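Exocyst complex component EXO70 (Saccharomyces cerevisiae, PDB 2B1E) acts in the exocyst complex, which tethers secretory vesicles to sites of exocytosis, and plays a role in the assembly of that complex. Local coordinates at residues 11-15 and 16-20; 31-35 and 36-40; 69-72 and 73-77. All coordinates share one frame; numbering follows the deposited sequence.

Contact 1 of 3, residues 11-15 and 16-20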
# COMPACT_ATOMS: atom_id res chain seq x y z
N SER A 11 -12.43 72.75 -8.67
CA SER A 11 -13.55 73.18 -9.49
C SER A 11 -13.53 74.64 -9.91
O SER A 11 -14.13 75.01 -10.92
CB SER A 11 -14.88 72.86 -8.80
OG SER A 11 -15.11 73.71 -7.70
N VAL A 12 -12.83 75.49 -9.16
CA VAL A 12 -12.79 76.90 -9.53
C VAL A 12 -11.37 77.42 -9.73
O VAL A 12 -11.14 78.63 -9.76
CB VAL A 12 -13.52 77.77 -8.48
CG1 VAL A 12 -15.00 77.40 -8.46
CG2 VAL A 12 -12.92 77.56 -7.11
N ALA A 13 -10.42 76.50 -9.90
CA ALA A 13 -9.02 76.89 -10.11
C ALA A 13 -8.74 77.02 -11.60
O ALA A 13 -9.33 76.32 -12.42
CB ALA A 13 -8.08 75.86 -9.48
N SER A 14 -7.83 77.93 -11.95
CA SER A 14 -7.47 78.12 -13.34
C SER A 14 -6.58 76.97 -13.81
O SER A 14 -5.95 76.29 -13.00
CB SER A 14 -6.71 79.44 -13.51
OG SER A 14 -5.57 79.47 -12.66
N VAL A 15 -6.54 76.75 -15.11
CA VAL A 15 -5.68 75.69 -15.63
C VAL A 15 -4.23 76.02 -15.26
O VAL A 15 -3.44 75.13 -14.96
CB VAL A 15 -5.80 75.57 -17.15
CG1 VAL A 15 -4.72 74.63 -17.69
CG2 VAL A 15 -7.18 75.04 -17.51
N LYS A 16 -3.90 77.31 -15.27
CA LYS A 16 -2.55 77.73 -14.92
C LYS A 16 -2.21 77.28 -13.51
O LYS A 16 -1.16 76.69 -13.27
CB LYS A 16 -2.42 79.25 -15.04
CG LYS A 16 -1.08 79.82 -14.59
CD LYS A 16 -0.95 81.26 -15.07
CE LYS A 16 0.28 81.95 -14.51
NZ LYS A 16 0.17 82.17 -13.04
N ASP A 17 -3.09 77.56 -12.56
CA ASP A 17 -2.82 77.15 -11.19
C ASP A 17 -2.80 75.64 -10.99
O ASP A 17 -1.94 75.12 -10.27
CB ASP A 17 -3.83 77.80 -10.24
CG ASP A 17 -3.55 79.28 -10.05
OD1 ASP A 17 -2.49 79.75 -10.53
OD2 ASP A 17 -4.37 79.97 -9.41
N LEU A 18 -3.73 74.93 -11.62
CA LEU A 18 -3.78 73.47 -11.51
C LEU A 18 -2.51 72.88 -12.11
O LEU A 18 -1.96 71.90 -11.59
CB LEU A 18 -5.00 72.91 -12.26
CG LEU A 18 -6.37 73.23 -11.66
CD1 LEU A 18 -7.47 72.72 -12.57
CD2 LEU A 18 -6.47 72.60 -10.28
N ALA A 19 -2.05 73.47 -13.21
CA ALA A 19 -0.85 73.01 -13.89
C ALA A 19 0.32 73.15 -12.93
O ALA A 19 1.12 72.24 -12.76
CB ALA A 19 -0.61 73.84 -15.15
N ASN A 20 0.40 74.31 -12.27
CA ASN A 20 1.49 74.53 -11.32
C ASN A 20 1.46 73.46 -10.23
O ASN A 20 2.49 72.88 -9.89
CB ASN A 20 1.37 75.92 -10.68
CG ASN A 20 2.53 76.23 -9.76
OD1 ASN A 20 3.69 76.22 -10.18
ND2 ASN A 20 2.23 76.51 -8.50
O HOH W 1 -7.09 79.67 -9.85
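S14 is the N-cap of helix 15-30, and it meets D17 across the first turn. S14 OG accepts from D17 N at 3.1 Å, with an N-H...O angle of 160°. The hydroxyl gets there because chi1 is 56°, which sets OG between the backbone N and the carbonyl carbon of its own residue. The carboxylate of D17 turns back toward the cap. A water closes this loop: it accepts from S14 N at 2.8 Å and donates to D17 OD2 at 2.8 Å. Serine and aspartate are thus joined by one direct bond and one bridge through water. S14 O takes L18 N at 2.9 Å as the first turn winds up. Just before the cap, A13 CB lies 3.7 Å from L18 CD2. L18 also packs on M51 and I55 of helix 38-56. With an alanine in place of S14, D17 N would probably lose its capping acceptor and the first turn would be likely to fray. The chemistry suits a helix start: a hydroxyl oxygen caps an N-H one residue before the i to i+4 bonds begin at L18 N, and the nearby carboxylate probably adds favourable charge at this end of the helix dipole.

Contact 2 of 3, residues 31-35 and 36-40; sequences KGINQ and VGLKQ
V36 lies back over the turn that starts at G32. Its CB is 3.4 Å from G32 O. From there the side chain forks. CG2 is the branch that does the touching. It stands anti to the carbonyl carbon of V36 and beside the backbone N, which brings it over the start of the turn. There it comes 3.0 Å from G32 O and 4.0 Å from K31 CB. CG1 takes the other branch, anti to the backbone N (chi1 -179°). The V36 side chain also touches Y41 of helix 38-56.

G32 O has a second visitor. V36 N donates to it at 3.1 Å, with an N-H...O angle of 163°. The carbonyl is therefore held by the amide of V36 and covered by a methyl of the same residue. One residue later G37 N donates to I33 O at 2.8 Å, and this donor is tilted 27° from the carbonyl plane. These two bonds close the short turn of helix 33-36.

I33 and L38 join the two sides of the break at G37. Their side chains lie side by side and point the same way, with I33 CG2 3.8 Å from L38 CD1. Both pack on L86 of helix 66-94. L38 also reaches A122 and W125 of helix 117-132. N34 OD1 bonds to Y89 OH, a further tie to helix 66-94.

G32 and G37 both have positive phi, and each ends one helix and serves as N-cap of the next. A side chain at either place would probably press on the preceding carbonyl O, and at G37 also on Q40 OE1. Glycines with positive phi are a common way to end a helix, and here two of them set off the short helix 33-36 between helix 15-30 and helix 38-56.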
# COMPACT_ATOMS: atom_id res chain seq x y z
N LYS A 31 11.24 61.84 -7.17
CA LYS A 31 12.20 61.38 -6.17
C LYS A 31 12.16 59.87 -5.97
O LYS A 31 13.11 59.28 -5.44
CB LYS A 31 11.96 62.07 -4.83
CG LYS A 31 11.96 63.59 -4.89
CD LYS A 31 11.33 64.18 -3.64
CE LYS A 31 11.19 65.70 -3.75
NZ LYS A 31 10.68 66.31 -2.48
N GLY A 32 11.07 59.23 -6.38
CA GLY A 32 11.00 57.78 -6.23
C GLY A 32 10.23 57.32 -5.01
O GLY A 32 10.15 58.03 -4.01
N ILE A 33 9.69 56.11 -5.09
CA ILE A 33 8.91 55.54 -4.00
C ILE A 33 9.60 55.48 -2.64
O ILE A 33 9.00 55.83 -1.62
CB ILE A 33 8.42 54.10 -4.37
CG1 ILE A 33 7.50 54.17 -5.60
CG2 ILE A 33 7.68 53.47 -3.19
CD1 ILE A 33 7.17 52.84 -6.22
N ASN A 34 10.86 55.05 -2.60
CA ASN A 34 11.55 54.96 -1.31
C ASN A 34 11.81 56.31 -0.64
O ASN A 34 11.72 56.43 0.58
CB ASN A 34 12.88 54.20 -1.45
CG ASN A 34 12.69 52.72 -1.72
OD1 ASN A 34 11.80 52.07 -1.15
ND2 ASN A 34 13.55 52.17 -2.57
N GLN A 35 12.14 57.33 -1.42
CA GLN A 35 12.41 58.64 -0.84
C GLN A 35 11.13 59.33 -0.38
O GLN A 35 11.08 59.95 0.69
CB GLN A 35 13.12 59.54 -1.84
CG GLN A 35 13.74 60.76 -1.20
CD GLN A 35 14.37 61.69 -2.20
OE1 GLN A 35 15.19 61.27 -3.02
NE2 GLN A 35 13.99 62.96 -2.15
N VAL A 36 10.08 59.18 -1.18
CA VAL A 36 8.79 59.78 -0.88
C VAL A 36 8.05 59.06 0.23
O VAL A 36 7.44 59.69 1.09
CB VAL A 36 7.88 59.77 -2.14
CG1 VAL A 36 6.54 60.41 -1.82
CG2 VAL A 36 8.58 60.49 -3.28
N GLY A 37 8.13 57.73 0.21
CA GLY A 37 7.42 56.90 1.18
C GLY A 37 6.28 56.32 0.35
O GLY A 37 5.54 57.08 -0.30
N LEU A 38 6.13 55.01 0.33
CA LEU A 38 5.09 54.36 -0.48
C LEU A 38 3.66 54.90 -0.30
O LEU A 38 2.98 55.22 -1.28
CB LEU A 38 5.10 52.85 -0.25
CG LEU A 38 4.03 52.02 -0.99
CD1 LEU A 38 4.16 52.23 -2.48
CD2 LEU A 38 4.18 50.54 -0.64
N LYS A 39 3.20 55.00 0.94
CA LYS A 39 1.85 55.50 1.18
C LYS A 39 1.71 56.95 0.67
O LYS A 39 0.71 57.29 0.04
CB LYS A 39 1.50 55.40 2.66
CG LYS A 39 1.51 53.96 3.19
CD LYS A 39 1.04 53.89 4.64
CE LYS A 39 1.97 54.63 5.60
NZ LYS A 39 3.29 53.95 5.81
N GLN A 40 2.72 57.77 0.94
CA GLN A 40 2.72 59.18 0.51
C GLN A 40 2.73 59.26 -1.02
O GLN A 40 2.11 60.15 -1.61
CB GLN A 40 3.95 59.92 1.05
CG GLN A 40 3.99 60.14 2.55
CD GLN A 40 4.04 58.85 3.34
OE1 GLN A 40 4.80 57.93 3.01
NE2 GLN A 40 3.22 58.76 4.38

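Contact 3 of 3, residues 69-72 and 73-77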
# COMPACT_ATOMS: atom_id res chain seq x y z
N HIS A 69 -6.18 70.95 -22.88
CA HIS A 69 -5.80 69.66 -23.44
C HIS A 69 -4.43 69.26 -22.96
O HIS A 69 -4.15 68.08 -22.75
CB HIS A 69 -5.85 69.74 -24.97
CG HIS A 69 -7.22 70.01 -25.51
ND1 HIS A 69 -7.45 70.41 -26.80
CD2 HIS A 69 -8.44 69.92 -24.92
CE1 HIS A 69 -8.75 70.56 -26.99
NE2 HIS A 69 -9.37 70.27 -25.86
N GLY A 70 -3.57 70.26 -22.77
CA GLY A 70 -2.23 70.00 -22.29
C GLY A 70 -2.23 69.44 -20.88
O GLY A 70 -1.61 68.41 -20.64
N ILE A 71 -2.92 70.09 -19.95
CA ILE A 71 -2.93 69.55 -18.59
C ILE A 71 -3.62 68.18 -18.53
O ILE A 71 -3.20 67.30 -17.77
CB ILE A 71 -3.59 70.52 -17.59
CG1 ILE A 71 -3.16 70.14 -16.16
CG2 ILE A 71 -5.10 70.48 -17.72
CD1 ILE A 71 -3.65 71.11 -15.08
N LEU A 72 -4.66 67.98 -19.34
CA LEU A 72 -5.34 66.68 -19.35
C LEU A 72 -4.33 65.58 -19.72
O LEU A 72 -4.27 64.54 -19.06
CB LEU A 72 -6.48 66.66 -20.38
CG LEU A 72 -7.73 67.51 -20.12
CD1 LEU A 72 -8.76 67.25 -21.24
CD2 LEU A 72 -8.32 67.17 -18.76
N THR A 73 -3.55 65.81 -20.76
CA THR A 73 -2.58 64.80 -21.19
C THR A 73 -1.45 64.65 -20.16
O THR A 73 -1.00 63.54 -19.89
CB THR A 73 -1.97 65.16 -22.57
OG1 THR A 73 -3.03 65.22 -23.54
CG2 THR A 73 -0.97 64.11 -23.01
N HIS A 74 -1.02 65.76 -19.58
CA HIS A 74 0.05 65.72 -18.59
C HIS A 74 -0.38 64.88 -17.38
O HIS A 74 0.35 64.00 -16.95
CB HIS A 74 0.41 67.14 -18.14
CG HIS A 74 1.54 67.18 -17.16
ND1 HIS A 74 1.68 68.19 -16.23
CD2 HIS A 74 2.57 66.32 -16.94
CE1 HIS A 74 2.74 67.95 -15.48
NE2 HIS A 74 3.30 66.82 -15.89
N LEU A 75 -1.56 65.16 -16.84
CA LEU A 75 -2.06 64.40 -15.70
C LEU A 75 -2.21 62.93 -16.07
O LEU A 75 -1.75 62.05 -15.35
CB LEU A 75 -3.42 64.96 -15.24
CG LEU A 75 -3.38 66.30 -14.50
CD1 LEU A 75 -4.79 66.88 -14.41
CD2 LEU A 75 -2.81 66.08 -13.09
N GLU A 76 -2.82 62.65 -17.22
CA GLU A 76 -3.01 61.27 -17.64
C GLU A 76 -1.67 60.52 -17.74
O GLU A 76 -1.54 59.42 -17.21
CB GLU A 76 -3.76 61.22 -18.98
CG GLU A 76 -5.17 61.83 -18.94
CD GLU A 76 -5.81 61.95 -20.32
OE1 GLU A 76 -5.08 61.91 -21.34
OE2 GLU A 76 -7.05 62.09 -20.39
N GLN A 77 -0.68 61.12 -18.40
CA GLN A 77 0.61 60.44 -18.55
C GLN A 77 1.43 60.32 -17.28
O GLN A 77 2.07 59.28 -17.06
CB GLN A 77 1.45 61.10 -19.66
CG GLN A 77 0.85 60.93 -21.06
CD GLN A 77 0.60 59.48 -21.43
OE1 GLN A 77 1.41 58.61 -21.13
NE2 GLN A 77 -0.52 59.21 -22.07
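L72, I71 and T73 bury much of the surface where 69-72 meets 73-77, two parts of one continuous helix, 66-94. T73 leans back on the preceding turn. Its CB lies 3.6 Å from H69 O, and its backbone N donates to that same oxygen at 3.1 Å. The amide comes in tilted 29° from the carbonyl plane. The hydroxyl is also near: T73 OG1 is 3.2 Å from H69 O, but whether its proton goes there is not settled. OG1 stands anti to its carbonyl carbon (chi1 -60°), which turns it back toward H69.

I71 works through both its carbonyl and its side chain. L75 N donates to I71 O at 2.9 Å, and the bond is almost straight, with an N-H...O angle of 175°. Next to this bond the two side chains lie side by side and point the same way. I71 CG1 is 4.0 Å from L75 CD1. L75 CG also sits 3.4 Å from I71 O, so the leucine covers the carbonyl that its own amide binds. L75 reaches A22 of helix 15-30 and L48 of helix 38-56.

L72 meets the next turn through its carbonyl. E76 N donates to L72 O at 3.0 Å, though the place of that oxygen is less sure. The L72 side chain turns to a different face, where it packs on I55 and Q56 of helix 38-56. H74 N donates to G70 O at 2.9 Å, in the carbonyl plane.

The polar ends of the two histidines are held outside this turn: H69 NE2 bonds to E64 OE1 and H74 NE2 to E26 OE2. The chemistry implies an amphipathic helix. Its backbone groups are paired in the i to i+4 pattern, and its aliphatic residues fill the seams with two neighbouring helices. H74 adds a polar tie to helix 15-30, while H69 bonds to a residue just before its own helix.

In the fold
All three contacts lie in the N-terminal part of the chain, at one end of an elongated, mostly helical rod. Contact 1 is farthest out, about 77 Å from the centre of the chain; contact 3 follows at about 69 Å and contact 2 at about 58 Å, measured centre to centre. Contacts 1 and 3 touch. I71 CD1 packs 3.6 Å from L18 CB and 3.4 Å from A19 N, which fits the start of helix 15-30 against helix 66-94. Contact 2 touches neither: its nearest atoms are about 13 Å from each. It is tied to contact 3 through helix 66-94, on which I33 and L38 also pack.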